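Local coordinates for tail fiber protein (Acinetobacter phage AM24, PDB 5W5P), which probably recognises, and may depolymerise, the capsular polysaccharide of Acinetobacter baumannii as the trimeric tailspike of the phage, at residues Y115-Q126 and D142-G152; G207-V215 and G233-A241. One frame throughout, in Å; residues are numbered along the deposited sequence.

Interaction 1 (Y115-Q126 and D142-G152)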
ATOM      1  N   TYR A 115      40.586  -1.176  -7.101  1.00 44.98           N
ATOM      2  CA  TYR A 115      39.759  -0.199  -6.402  1.00 45.32           C
ATOM      3  C   TYR A 115      39.853   1.203  -7.000  1.00 46.75           C
ATOM      4  O   TYR A 115      39.316   2.149  -6.413  1.00 47.35           O
ATOM      5  CB  TYR A 115      40.131  -0.159  -4.914  1.00 46.48           C
ATOM      6  CG  TYR A 115      41.620  -0.061  -4.646  1.00 50.01           C
ATOM      7  CD1 TYR A 115      42.259   1.173  -4.606  1.00 51.87           C
ATOM      8  CD2 TYR A 115      42.387  -1.201  -4.435  1.00 44.28           C
ATOM      9  CE1 TYR A 115      43.617   1.271  -4.366  1.00 50.44           C
ATOM     10  CE2 TYR A 115      43.748  -1.114  -4.193  1.00 51.86           C
ATOM     11  CZ  TYR A 115      44.360   0.125  -4.158  1.00 52.54           C
ATOM     12  OH  TYR A 115      45.719   0.216  -3.921  1.00 46.36           O
ATOM     13  N   THR A 116      40.516   1.361  -8.148  1.00 50.81           N
ATOM     14  CA  THR A 116      40.562   2.638  -8.845  1.00 50.71           C
ATOM     15  C   THR A 116      39.680   2.684 -10.085  1.00 49.55           C
ATOM     16  O   THR A 116      39.533   3.760 -10.674  1.00 50.95           O
ATOM     17  CB  THR A 116      42.005   2.989  -9.246  1.00 53.10           C
ATOM     18  OG1 THR A 116      42.434   2.137 -10.316  1.00 50.03           O
ATOM     19  CG2 THR A 116      42.942   2.839  -8.061  1.00 49.63           C
ATOM     20  N   GLY A 117      39.105   1.558 -10.502  1.00 48.59           N
ATOM     21  CA  GLY A 117      38.150   1.559 -11.594  1.00 49.04           C
ATOM     22  C   GLY A 117      38.749   1.576 -12.978  1.00 55.94           C
ATOM     23  O   GLY A 117      38.033   1.847 -13.949  1.00 51.62           O
ATOM     24  N   THR A 118      40.044   1.285 -13.098  1.00 55.56           N
ATOM     25  CA  THR A 118      40.768   1.342 -14.362  1.00 51.45           C
ATOM     26  C   THR A 118      40.655   0.049 -15.157  1.00 50.97           C
ATOM     27  O   THR A 118      40.541   0.089 -16.386  1.00 51.99           O
ATOM     28  CB  THR A 118      42.244   1.651 -14.098  1.00 59.11           C
ATOM     29  OG1 THR A 118      42.346   2.670 -13.094  1.00 61.50           O
ATOM     30  CG2 THR A 118      42.934   2.116 -15.369  1.00 57.17           C
ATOM     31  N   GLU A 119      40.695  -1.095 -14.479  1.00 53.02           N
ATOM     32  CA  GLU A 119      40.659  -2.401 -15.118  1.00 55.50           C
ATOM     33  C   GLU A 119      39.456  -3.199 -14.635  1.00 53.28           C
ATOM     34  O   GLU A 119      38.969  -3.015 -13.514  1.00 49.31           O
ATOM     35  CB  GLU A 119      41.940  -3.197 -14.835  1.00 64.15           C
ATOM     36  CG  GLU A 119      43.222  -2.384 -14.927  1.00 73.72           C
ATOM     37  CD  GLU A 119      43.719  -2.233 -16.352  1.00 81.41           C
ATOM     38  OE1 GLU A 119      43.049  -2.753 -17.274  1.00 83.59           O
ATOM     39  OE2 GLU A 119      44.780  -1.599 -16.551  1.00 84.60           O
ATOM     40  N   ASP A 120      38.992  -4.097 -15.499  1.00 53.11           N
ATOM     41  CA  ASP A 120      37.882  -4.978 -15.167  1.00 49.01           C
ATOM     42  C   ASP A 120      38.251  -5.877 -13.992  1.00 49.24           C
ATOM     43  O   ASP A 120      39.242  -6.608 -14.047  1.00 58.58           O
ATOM     44  CB  ASP A 120      37.512  -5.814 -16.394  1.00 51.81           C
ATOM     45  CG  ASP A 120      36.328  -6.732 -16.146  1.00 53.26           C
ATOM     46  OD1 ASP A 120      35.488  -6.413 -15.274  1.00 49.55           O
ATOM     47  OD2 ASP A 120      36.245  -7.775 -16.832  1.00 54.93           O
ATOM     48  N   CYS A 121      37.451  -5.821 -12.928  1.00 46.79           N
ATOM     49  CA  CYS A 121      37.683  -6.603 -11.721  1.00 44.27           C
ATOM     50  C   CYS A 121      36.696  -7.758 -11.577  1.00 48.11           C
ATOM     51  O   CYS A 121      36.618  -8.370 -10.506  1.00 43.18           O
ATOM     52  CB  CYS A 121      37.623  -5.699 -10.490  1.00 43.85           C
ATOM     53  SG  CYS A 121      35.966  -5.127 -10.043  1.00 46.37           S
ATOM     54  N   SER A 122      35.945  -8.065 -12.638  1.00 42.11           N
ATOM     55  CA  SER A 122      34.899  -9.081 -12.552  1.00 44.55           C
ATOM     56  C   SER A 122      35.456 -10.440 -12.143  1.00 46.02           C
ATOM     57  O   SER A 122      34.800 -11.189 -11.408  1.00 46.60           O
ATOM     58  CB  SER A 122      34.164  -9.188 -13.888  1.00 43.15           C
ATOM     59  OG  SER A 122      33.288  -8.090 -14.073  1.00 47.97           O
ATOM     60  N   ALA A 123      36.658 -10.781 -12.616  1.00 44.60           N
ATOM     61  CA  ALA A 123      37.254 -12.067 -12.261  1.00 50.64           C
ATOM     62  C   ALA A 123      37.555 -12.141 -10.769  1.00 48.59           C
ATOM     63  O   ALA A 123      37.413 -13.204 -10.152  1.00 48.06           O
ATOM     64  CB  ALA A 123      38.525 -12.306 -13.077  1.00 44.40           C
ATOM     65  N   GLN A 124      37.966 -11.020 -10.173  1.00 45.35           N
ATOM     66  CA  GLN A 124      38.224 -10.981  -8.740  1.00 47.23           C
ATOM     67  C   GLN A 124      36.923 -10.973  -7.946  1.00 47.65           C
ATOM     68  O   GLN A 124      36.838 -11.601  -6.885  1.00 48.65           O
ATOM     69  CB  GLN A 124      39.079  -9.759  -8.391  1.00 48.35           C
ATOM     70  CG  GLN A 124      40.506  -9.822  -8.920  1.00 47.92           C
ATOM     71  CD  GLN A 124      40.626  -9.350 -10.365  1.00 50.71           C
ATOM     72  OE1 GLN A 124      40.151  -8.272 -10.718  1.00 54.31           O
ATOM     73  NE2 GLN A 124      41.270 -10.154 -11.202  1.00 49.59           N
ATOM     74  N   VAL A 125      35.903 -10.262  -8.443  1.00 51.39           N
ATOM     75  CA  VAL A 125      34.578 -10.334  -7.830  1.00 39.72           C
ATOM     76  C   VAL A 125      34.054 -11.761  -7.881  1.00 39.65           C
ATOM     77  O   VAL A 125      33.453 -12.254  -6.919  1.00 44.54           O
ATOM     78  CB  VAL A 125      33.613  -9.347  -8.518  1.00 45.15           C
ATOM     79  CG1 VAL A 125      32.180  -9.559  -8.031  1.00 38.42           C
ATOM     80  CG2 VAL A 125      34.048  -7.908  -8.278  1.00 42.53           C
ATOM     81  N   GLN A 126      34.285 -12.454  -8.998  1.00 40.21           N
ATOM     82  CA  GLN A 126      33.858 -13.846  -9.106  1.00 42.11           C
ATOM     83  C   GLN A 126      34.536 -14.716  -8.055  1.00 45.88           C
ATOM     84  O   GLN A 126      33.907 -15.615  -7.485  1.00 47.26           O
ATOM     85  CB  GLN A 126      34.148 -14.378 -10.510  1.00 41.43           C
ATOM     86  CG  GLN A 126      33.628 -15.788 -10.758  1.00 41.35           C
ATOM     87  CD  GLN A 126      32.113 -15.844 -10.825  1.00 47.19           C
ATOM     88  OE1 GLN A 126      31.509 -15.451 -11.828  1.00 46.38           O
ATOM     89  NE2 GLN A 126      31.489 -16.326  -9.753  1.00 40.17           N
ATOM     90  N   ASP A 142      35.756   5.251  -0.640  1.00 54.98           N
ATOM     91  CA  ASP A 142      37.060   5.500  -1.231  1.00 58.37           C
ATOM     92  C   ASP A 142      37.379   4.550  -2.378  1.00 56.23           C
ATOM     93  O   ASP A 142      38.349   4.788  -3.104  1.00 58.71           O
ATOM     94  CB  ASP A 142      38.146   5.405  -0.157  1.00 67.54           C
ATOM     95  CG  ASP A 142      38.536   6.764   0.392  1.00 75.33           C
ATOM     96  OD1 ASP A 142      39.135   7.559  -0.365  1.00 75.42           O
ATOM     97  OD2 ASP A 142      38.229   7.042   1.574  1.00 80.26           O
ATOM     98  N   ARG A 143      36.591   3.497  -2.565  1.00 50.19           N
ATOM     99  CA  ARG A 143      36.814   2.539  -3.635  1.00 49.30           C
ATOM    100  C   ARG A 143      35.833   2.776  -4.777  1.00 47.23           C
ATOM    101  O   ARG A 143      34.671   3.131  -4.552  1.00 43.94           O
ATOM    102  CB  ARG A 143      36.672   1.106  -3.121  1.00 41.55           C
ATOM    103  CG  ARG A 143      37.494   0.808  -1.887  1.00 42.46           C
ATOM    104  CD  ARG A 143      36.919  -0.385  -1.156  1.00 47.60           C
ATOM    105  NE  ARG A 143      37.937  -1.136  -0.433  1.00 49.07           N
ATOM    106  CZ  ARG A 143      37.832  -2.422  -0.117  1.00 45.24           C
ATOM    107  NH1 ARG A 143      36.751  -3.109  -0.472  1.00 40.46           N
ATOM    108  NH2 ARG A 143      38.810  -3.020   0.552  1.00 45.11           N
ATOM    109  N   SER A 144      36.320   2.581  -6.004  1.00 48.53           N
ATOM    110  CA  SER A 144      35.502   2.629  -7.215  1.00 48.49           C
ATOM    111  C   SER A 144      35.946   1.473  -8.097  1.00 46.36           C
ATOM    112  O   SER A 144      37.087   1.461  -8.567  1.00 50.19           O
ATOM    113  CB  SER A 144      35.657   3.962  -7.951  1.00 54.05           C
ATOM    114  OG  SER A 144      34.954   5.007  -7.301  1.00 55.95           O
ATOM    115  N   PHE A 145      35.066   0.504  -8.313  1.00 41.64           N
ATOM    116  CA  PHE A 145      35.387  -0.674  -9.103  1.00 45.32           C
ATOM    117  C   PHE A 145      34.787  -0.563 -10.502  1.00 51.02           C
ATOM    118  O   PHE A 145      33.873   0.226 -10.755  1.00 55.45           O
ATOM    119  CB  PHE A 145      34.883  -1.944  -8.412  1.00 44.21           C
ATOM    120  CG  PHE A 145      35.424  -2.135  -7.021  1.00 47.23           C
ATOM    121  CD1 PHE A 145      36.591  -2.858  -6.809  1.00 50.94           C
ATOM    122  CD2 PHE A 145      34.769  -1.591  -5.926  1.00 44.53           C
ATOM    123  CE1 PHE A 145      37.095  -3.033  -5.529  1.00 49.94           C
ATOM    124  CE2 PHE A 145      35.262  -1.767  -4.646  1.00 46.99           C
ATOM    125  CZ  PHE A 145      36.431  -2.485  -4.444  1.00 49.24           C
ATOM    126  N   LYS A 146      35.325  -1.361 -11.421  1.00 49.30           N
ATOM    127  CA  LYS A 146      34.801  -1.442 -12.779  1.00 47.42           C
ATOM    128  C   LYS A 146      34.565  -2.902 -13.123  1.00 47.04           C
ATOM    129  O   LYS A 146      35.500  -3.708 -13.091  1.00 49.20           O
ATOM    130  CB  LYS A 146      35.752  -0.804 -13.792  1.00 45.99           C
ATOM    131  CG  LYS A 146      35.360  -1.072 -15.233  1.00 44.99           C
ATOM    132  CD  LYS A 146      35.878   0.010 -16.157  1.00 45.89           C
ATOM    133  CE  LYS A 146      37.324  -0.247 -16.531  1.00 47.10           C
ATOM    134  NZ  LYS A 146      37.895   0.866 -17.349  1.00 49.81           N
HETATM  135  N   MSE A 147      33.320  -3.241 -13.450  1.00 44.79           N
HETATM  136  CA  MSE A 147      32.982  -4.593 -13.880  1.00 46.51           C
HETATM  137  C   MSE A 147      32.471  -4.597 -15.322  1.00 47.43           C
HETATM  138  O   MSE A 147      31.538  -3.864 -15.663  1.00 41.07           O
HETATM  139  CB  MSE A 147      31.940  -5.206 -12.947  1.00 47.08           C
HETATM  140  CG  MSE A 147      32.387  -5.294 -11.502  1.00 50.13           C
HETATM  141 SE   MSE A 147      30.998  -5.969 -10.307  1.00 56.89          SE
HETATM  142  CE  MSE A 147      30.592  -7.644 -11.220  1.00 53.77           C
HETATM  143  N   MSE A 148      33.084  -5.425 -16.164  1.00 44.56           N
HETATM  144  CA  MSE A 148      32.724  -5.476 -17.579  1.00 48.33           C
HETATM  145  C   MSE A 148      32.399  -6.884 -18.062  1.00 49.64           C
HETATM  146  O   MSE A 148      32.133  -7.099 -19.245  1.00 43.55           O
HETATM  147  CB  MSE A 148      33.852  -4.905 -18.430  1.00 53.03           C
HETATM  148  CG  MSE A 148      34.476  -3.651 -17.862  1.00 61.34           C
HETATM  149 SE   MSE A 148      36.008  -3.107 -18.918  1.00 73.57          SE
HETATM  150  CE  MSE A 148      35.076  -2.664 -20.582  1.00 73.20           C
ATOM    151  N   THR A 149      32.435  -7.843 -17.140  1.00 51.21           N
ATOM    152  CA  THR A 149      32.190  -9.241 -17.450  1.00 42.51           C
ATOM    153  C   THR A 149      31.140  -9.751 -16.471  1.00 43.28           C
ATOM    154  O   THR A 149      31.255  -9.496 -15.260  1.00 43.09           O
ATOM    155  CB  THR A 149      33.474 -10.073 -17.341  1.00 45.65           C
ATOM    156  OG1 THR A 149      34.505  -9.464 -18.131  1.00 44.49           O
ATOM    157  CG2 THR A 149      33.239 -11.505 -17.819  1.00 43.69           C
ATOM    158  N   PRO A 150      30.101 -10.440 -16.941  1.00 44.87           N
ATOM    159  CA  PRO A 150      29.078 -10.937 -16.013  1.00 43.54           C
ATOM    160  C   PRO A 150      29.692 -11.851 -14.963  1.00 43.11           C
ATOM    161  O   PRO A 150      30.540 -12.696 -15.264  1.00 42.36           O
ATOM    162  CB  PRO A 150      28.104 -11.686 -16.929  1.00 44.24           C
ATOM    163  CG  PRO A 150      28.286 -11.045 -18.268  1.00 43.95           C
ATOM    164  CD  PRO A 150      29.744 -10.696 -18.347  1.00 43.30           C
ATOM    165  N   VAL A 151      29.286 -11.637 -13.714  1.00 39.94           N
ATOM    166  CA  VAL A 151      29.673 -12.483 -12.594  1.00 40.46           C
ATOM    167  C   VAL A 151      28.483 -13.363 -12.250  1.00 41.72           C
ATOM    168  O   VAL A 151      27.357 -12.870 -12.108  1.00 44.67           O
ATOM    169  CB  VAL A 151      30.116 -11.644 -11.384  1.00 40.81           C
ATOM    170  CG1 VAL A 151      30.134 -12.490 -10.116  1.00 41.01           C
ATOM    171  CG2 VAL A 151      31.483 -11.036 -11.641  1.00 42.43           C
ATOM    172  N   GLY A 152      28.719 -14.667 -12.143  1.00 43.83           N
ATOM    173  CA  GLY A 152      27.654 -15.621 -11.911  1.00 44.88           C
ATOM    174  C   GLY A 152      27.576 -16.012 -10.446  1.00 45.36           C
ATOM    175  O   GLY A 152      28.587 -16.361  -9.830  1.00 44.91           O
TER
HETATM  176  O   HOH W   1      37.982  -2.158 -11.126  1.00 38.43           O
HETATM  177  O   HOH W   2      32.606 -14.713 -14.006  1.00 40.78           O
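Asp-120 grips the end of strand 144-147 with both carboxylate oxygens. Its OD1 accepts the backbone N of Met-148 at 2.7 Å, and the N of Ser-122 reaches the same oxygen from the opposite face of the carboxylate, which closes an Asx turn. OD2 takes the Thr-149 hydroxyl, OG1, at 2.8 Å on its syn side. Three donors thus fix the rotation of a carboxylate that CG, anti to the backbone N (chi1 -178°), directs at the turn after the strand. Next to it the N of Cys-121, the N-cap residue of the helix, donates to Lys-146 O at 2.9 Å. The Cys-121 sulfur lies 3.7 Å from Phe-145 CB, oblique to that ring, and Val-125 CG1 meets both Met-147 CE and Val-151 CG2.

At the far end of the segment the flat amide of Gln-126 pairs with Gly-152: OE1 accepts the glycine N on an in-plane lone pair, and NE2 donates to the glycine O at 2.9 Å, nearly straight at 175°. NE2 also serves Asp-130, one helical turn on. From strand 144-147 Lys-146, its chain bent at chi3, reaches over to the loop before the helix, NZ 2.9 Å from Thr-118 O, while Ser-144 N donates to Tyr-115 O.

Further out, Phe-138 meets the Phe-145 ring edge-to-face, and strand 172-175 pairs in parallel with strand 144-147. Helix 122-126 crosses strand 144-147 at 98°, consistent with the helix that caps the N-terminal end of a parallel beta-helix, right-handed in known phage tailspikes.

Interaction 2 (G207-V215 and G233-A241)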
ATOM      1  N   GLY A 207      24.188  -0.088   0.432  1.00 42.44           N
ATOM      2  CA  GLY A 207      25.481   0.555   0.566  1.00 39.64           C
ATOM      3  C   GLY A 207      26.338   0.560  -0.680  1.00 40.79           C
ATOM      4  O   GLY A 207      27.565   0.665  -0.572  1.00 40.53           O
ATOM      5  N   LEU A 208      25.727   0.452  -1.862  1.00 36.94           N
ATOM      6  CA  LEU A 208      26.449   0.384  -3.124  1.00 37.83           C
ATOM      7  C   LEU A 208      25.958   1.463  -4.075  1.00 39.24           C
ATOM      8  O   LEU A 208      24.765   1.786  -4.114  1.00 41.09           O
ATOM      9  CB  LEU A 208      26.274  -0.977  -3.799  1.00 38.45           C
ATOM     10  CG  LEU A 208      27.109  -2.135  -3.272  1.00 40.09           C
ATOM     11  CD1 LEU A 208      26.750  -3.393  -4.035  1.00 35.38           C
ATOM     12  CD2 LEU A 208      28.596  -1.818  -3.389  1.00 36.36           C
ATOM     13  N   ARG A 209      26.885   2.001  -4.862  1.00 37.57           N
ATOM     14  CA  ARG A 209      26.585   3.001  -5.883  1.00 38.54           C
ATOM     15  C   ARG A 209      26.943   2.401  -7.238  1.00 40.63           C
ATOM     16  O   ARG A 209      28.120   2.335  -7.599  1.00 43.71           O
ATOM     17  CB  ARG A 209      27.358   4.288  -5.628  1.00 42.87           C
ATOM     18  CG  ARG A 209      27.017   4.974  -4.317  1.00 43.24           C
ATOM     19  CD  ARG A 209      27.904   6.183  -4.092  1.00 40.37           C
ATOM     20  NE  ARG A 209      29.287   5.798  -3.835  1.00 44.23           N
ATOM     21  CZ  ARG A 209      30.350   6.458  -4.291  1.00 44.94           C
ATOM     22  NH1 ARG A 209      30.196   7.540  -5.042  1.00 42.70           N
ATOM     23  NH2 ARG A 209      31.572   6.035  -3.992  1.00 41.73           N
ATOM     24  N   PHE A 210      25.936   1.951  -7.982  1.00 41.33           N
ATOM     25  CA  PHE A 210      26.145   1.460  -9.337  1.00 38.60           C
ATOM     26  C   PHE A 210      26.065   2.636 -10.297  1.00 38.98           C
ATOM     27  O   PHE A 210      25.130   3.434 -10.228  1.00 44.11           O
ATOM     28  CB  PHE A 210      25.115   0.387  -9.692  1.00 36.00           C
ATOM     29  CG  PHE A 210      25.301  -0.902  -8.939  1.00 35.67           C
ATOM     30  CD1 PHE A 210      24.459  -1.242  -7.890  1.00 35.06           C
ATOM     31  CD2 PHE A 210      26.331  -1.770  -9.273  1.00 36.06           C
ATOM     32  CE1 PHE A 210      24.628  -2.436  -7.198  1.00 34.88           C
ATOM     33  CE2 PHE A 210      26.515  -2.955  -8.582  1.00 35.85           C
ATOM     34  CZ  PHE A 210      25.663  -3.290  -7.544  1.00 37.84           C
ATOM     35  N   GLN A 211      27.056   2.758 -11.173  1.00 42.61           N
ATOM     36  CA  GLN A 211      27.171   3.931 -12.025  1.00 46.88           C
ATOM     37  C   GLN A 211      27.629   3.531 -13.418  1.00 48.40           C
ATOM     38  O   GLN A 211      28.525   2.694 -13.572  1.00 48.77           O
ATOM     39  CB  GLN A 211      28.149   4.955 -11.424  1.00 48.10           C
ATOM     40  CG  GLN A 211      28.182   6.297 -12.149  1.00 49.23           C
ATOM     41  CD  GLN A 211      28.836   7.398 -11.326  1.00 49.91           C
ATOM     42  OE1 GLN A 211      28.971   7.283 -10.106  1.00 48.22           O
ATOM     43  NE2 GLN A 211      29.245   8.476 -11.995  1.00 49.08           N
ATOM     44  N   GLY A 212      26.998   4.130 -14.433  1.00 44.82           N
ATOM     45  CA  GLY A 212      27.445   4.021 -15.802  1.00 41.86           C
ATOM     46  C   GLY A 212      27.887   5.384 -16.316  1.00 45.54           C
ATOM     47  O   GLY A 212      27.650   6.419 -15.684  1.00 47.51           O
ATOM     48  N   ASP A 213      28.544   5.371 -17.477  1.00 48.12           N
ATOM     49  CA  ASP A 213      28.992   6.611 -18.098  1.00 53.04           C
ATOM     50  C   ASP A 213      27.931   7.255 -18.984  1.00 57.62           C
ATOM     51  O   ASP A 213      28.123   8.391 -19.431  1.00 63.40           O
ATOM     52  CB  ASP A 213      30.268   6.372 -18.919  1.00 53.16           C
ATOM     53  CG  ASP A 213      30.131   5.230 -19.904  1.00 54.03           C
ATOM     54  OD1 ASP A 213      29.010   4.717 -20.079  1.00 56.31           O
ATOM     55  OD2 ASP A 213      31.150   4.836 -20.504  1.00 56.56           O
ATOM     56  N   GLY A 214      26.823   6.564 -19.250  1.00 55.29           N
ATOM     57  CA  GLY A 214      25.760   7.110 -20.066  1.00 59.24           C
ATOM     58  C   GLY A 214      26.003   7.078 -21.557  1.00 58.85           C
ATOM     59  O   GLY A 214      25.073   7.358 -22.323  1.00 60.99           O
ATOM     60  N   VAL A 215      27.217   6.754 -21.998  1.00 56.90           N
ATOM     61  CA  VAL A 215      27.540   6.627 -23.411  1.00 61.45           C
ATOM     62  C   VAL A 215      27.817   5.180 -23.793  1.00 63.31           C
ATOM     63  O   VAL A 215      28.383   4.917 -24.858  1.00 70.14           O
ATOM     64  CB  VAL A 215      28.724   7.530 -23.801  1.00 64.24           C
ATOM     65  CG1 VAL A 215      28.334   9.000 -23.687  1.00 64.48           C
ATOM     66  CG2 VAL A 215      29.938   7.221 -22.936  1.00 63.22           C
ATOM     67  N   GLY A 233      18.116   0.040  -1.230  1.00 39.85           N
ATOM     68  CA  GLY A 233      19.150   0.822  -0.584  1.00 38.68           C
ATOM     69  C   GLY A 233      20.300   1.255  -1.461  1.00 41.15           C
ATOM     70  O   GLY A 233      21.284   1.789  -0.939  1.00 43.59           O
ATOM     71  N   GLY A 234      20.214   1.056  -2.773  1.00 39.53           N
ATOM     72  CA  GLY A 234      21.317   1.406  -3.645  1.00 36.89           C
ATOM     73  C   GLY A 234      21.141   2.705  -4.400  1.00 38.05           C
ATOM     74  O   GLY A 234      20.019   3.192  -4.571  1.00 41.25           O
ATOM     75  N   ARG A 235      22.256   3.285  -4.838  1.00 38.00           N
ATOM     76  CA  ARG A 235      22.262   4.438  -5.727  1.00 39.07           C
ATOM     77  C   ARG A 235      22.595   3.962  -7.134  1.00 41.52           C
ATOM     78  O   ARG A 235      23.516   3.159  -7.320  1.00 45.45           O
ATOM     79  CB  ARG A 235      23.277   5.488  -5.266  1.00 36.17           C
ATOM     80  CG  ARG A 235      22.892   6.930  -5.611  1.00 37.75           C
ATOM     81  CD  ARG A 235      23.140   7.262  -7.078  1.00 37.01           C
ATOM     82  NE  ARG A 235      22.987   8.689  -7.353  1.00 37.67           N
ATOM     83  CZ  ARG A 235      21.820   9.328  -7.433  1.00 42.20           C
ATOM     84  NH1 ARG A 235      20.677   8.671  -7.279  1.00 40.85           N
ATOM     85  NH2 ARG A 235      21.794  10.629  -7.678  1.00 38.25           N
ATOM     86  N   TYR A 236      21.841   4.452  -8.116  1.00 39.77           N
ATOM     87  CA  TYR A 236      22.034   4.088  -9.515  1.00 35.66           C
ATOM     88  C   TYR A 236      22.089   5.366 -10.333  1.00 40.18           C
ATOM     89  O   TYR A 236      21.131   6.146 -10.336  1.00 38.60           O
ATOM     90  CB  TYR A 236      20.914   3.175 -10.018  1.00 35.04           C
ATOM     91  CG  TYR A 236      20.836   1.862  -9.286  1.00 34.52           C
ATOM     92  CD1 TYR A 236      20.191   1.763  -8.060  1.00 34.08           C
ATOM     93  CD2 TYR A 236      21.404   0.719  -9.820  1.00 39.62           C
ATOM     94  CE1 TYR A 236      20.116   0.563  -7.391  1.00 38.12           C
ATOM     95  CE2 TYR A 236      21.337  -0.488  -9.157  1.00 39.69           C
ATOM     96  CZ  TYR A 236      20.695  -0.562  -7.945  1.00 38.43           C
ATOM     97  OH  TYR A 236      20.636  -1.762  -7.286  1.00 40.49           O
ATOM     98  N   LEU A 237      23.204   5.574 -11.024  1.00 37.07           N
ATOM     99  CA  LEU A 237      23.462   6.806 -11.753  1.00 37.92           C
ATOM    100  C   LEU A 237      23.871   6.454 -13.174  1.00 46.84           C
ATOM    101  O   LEU A 237      24.851   5.727 -13.378  1.00 48.23           O
ATOM    102  CB  LEU A 237      24.546   7.629 -11.049  1.00 38.63           C
ATOM    103  CG  LEU A 237      24.984   8.956 -11.676  1.00 41.30           C
ATOM    104  CD1 LEU A 237      23.787   9.867 -11.940  1.00 39.69           C
ATOM    105  CD2 LEU A 237      25.998   9.637 -10.776  1.00 40.40           C
ATOM    106  N   ARG A 238      23.109   6.960 -14.147  1.00 38.67           N
ATOM    107  CA  ARG A 238      23.384   6.770 -15.575  1.00 39.34           C
ATOM    108  C   ARG A 238      23.525   5.288 -15.922  1.00 38.97           C
ATOM    109  O   ARG A 238      24.399   4.885 -16.696  1.00 39.65           O
ATOM    110  CB  ARG A 238      24.617   7.567 -16.011  1.00 40.58           C
ATOM    111  CG  ARG A 238      24.475   9.067 -15.774  1.00 42.33           C
ATOM    112  CD  ARG A 238      25.649   9.850 -16.324  1.00 43.76           C
ATOM    113  NE  ARG A 238      25.578  11.263 -15.958  1.00 45.15           N
ATOM    114  CZ  ARG A 238      26.092  11.774 -14.840  1.00 50.85           C
ATOM    115  NH1 ARG A 238      26.716  10.986 -13.976  1.00 49.99           N
ATOM    116  NH2 ARG A 238      25.989  13.075 -14.588  1.00 51.96           N
ATOM    117  N   ILE A 239      22.637   4.475 -15.352  1.00 37.96           N
ATOM    118  CA  ILE A 239      22.580   3.041 -15.608  1.00 42.99           C
ATOM    119  C   ILE A 239      21.525   2.784 -16.676  1.00 42.17           C
ATOM    120  O   ILE A 239      20.386   3.249 -16.562  1.00 43.26           O
ATOM    121  CB  ILE A 239      22.277   2.260 -14.317  1.00 41.00           C
ATOM    122  CG1 ILE A 239      23.432   2.438 -13.327  1.00 38.48           C
ATOM    123  CG2 ILE A 239      21.973   0.787 -14.618  1.00 38.63           C
ATOM    124  CD1 ILE A 239      24.612   1.518 -13.582  1.00 37.27           C
ATOM    125  N   SER A 240      21.902   2.044 -17.720  1.00 45.77           N
ATOM    126  CA  SER A 240      20.991   1.836 -18.844  1.00 43.82           C
ATOM    127  C   SER A 240      19.756   1.052 -18.419  1.00 41.72           C
ATOM    128  O   SER A 240      18.649   1.304 -18.912  1.00 45.13           O
ATOM    129  CB  SER A 240      21.720   1.119 -19.980  1.00 43.04           C
ATOM    130  OG  SER A 240      22.993   1.702 -20.215  1.00 44.37           O
ATOM    131  N   ALA A 241      19.928   0.093 -17.511  1.00 38.83           N
ATOM    132  CA  ALA A 241      18.815  -0.688 -16.992  1.00 39.86           C
ATOM    133  C   ALA A 241      19.250  -1.340 -15.692  1.00 39.26           C
ATOM    134  O   ALA A 241      20.321  -1.949 -15.636  1.00 43.17           O
ATOM    135  CB  ALA A 241      18.364  -1.757 -17.996  1.00 36.19           C
TER
HETATM  136  O   HOH W   3      21.900   1.706   1.417  1.00 46.15           O
HETATM  137  O   HOH W   4      28.361   8.748 -14.769  1.00 33.80           O
HETATM  138  O   HOH W   5      25.924   3.377 -18.814  1.00 44.68           O
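Parallel pairing between successive coils of a beta-helix joins strand 209-211 to strand 235-237, whose axes run 4.7 Å apart at 14°. Four backbone bonds establish the register: Arg-235 N to Leu-208 O, Phe-210 N to Arg-235 O, Leu-237 N to Phe-210 O and Gly-212 N to Leu-237 O. Arg-209, Phe-210 and Gln-211 consequently sit beside Arg-235, Tyr-236 and Leu-237, and like positions stack along the solenoid.

Phe-210 and Tyr-236 share one face of the pair. Their rings are inclined by only 23° but slid apart, with centroids at 5.5 Å, so overlap is slight; the touch is Phe-210 CD1 against Tyr-236 CE2 at 3.5 Å. Ile-239 brings CD1 against the backbone at the end of strand 209-211, 3.6 Å from Gly-212 N. On the other face the aliphatic part of Arg-209 meets Arg-235, CG to CB. Gln-211, with CG anti to its N (chi1 -172°) and the chain extended beyond, runs alongside Leu-237 and lays its amide carbon CD 3.7 Å from Leu-237 CD2. A water bridges three groups where the strands end: it accepts from Gln-211 NE2 and Arg-238 NH1 and donates to Gly-212 O. Arg-238 has positive phi as the chain turns there, bringing its CB to 3.3 Å from Gly-212 O.

Arg-209 and Arg-235 reach the second subunit, Arg-209 binding Asp-161 O and Arg-235 binding Gly-160 O of that neighbouring chain. Strand 172-175 pairs in parallel with the other edge of 209-211, Arg-172 NE holding Gln-211 OE1, and strand 266-268 continues the stack beyond 235-237. Val-220 of strand 219-222 packs against Phe-210, Tyr-236 and Ile-239 within the coil.

How the interactions relate
Interactions 1 and 2 follow one another along the chain, 115-152 closing before 207-241 opens, and their centres lie about 14 Å apart. Strand 144-147 of interaction 1 pairs with strand 172-175, which pairs in turn with strand 209-211 of interaction 2, so one intervening strand relates them along the same parallel beta-helical face. They also meet directly by packing, Arg-143 O lying 4.3 Å from Arg-209 NH2. Interaction 1 lays helix 122-132 across the start of the stack, probably as a cap, whereas interaction 2 repeats the coil-to-coil pairing. Both touch the second subunit, consistent with a trimeric shaft whose early coils pack against a neighbouring subunit.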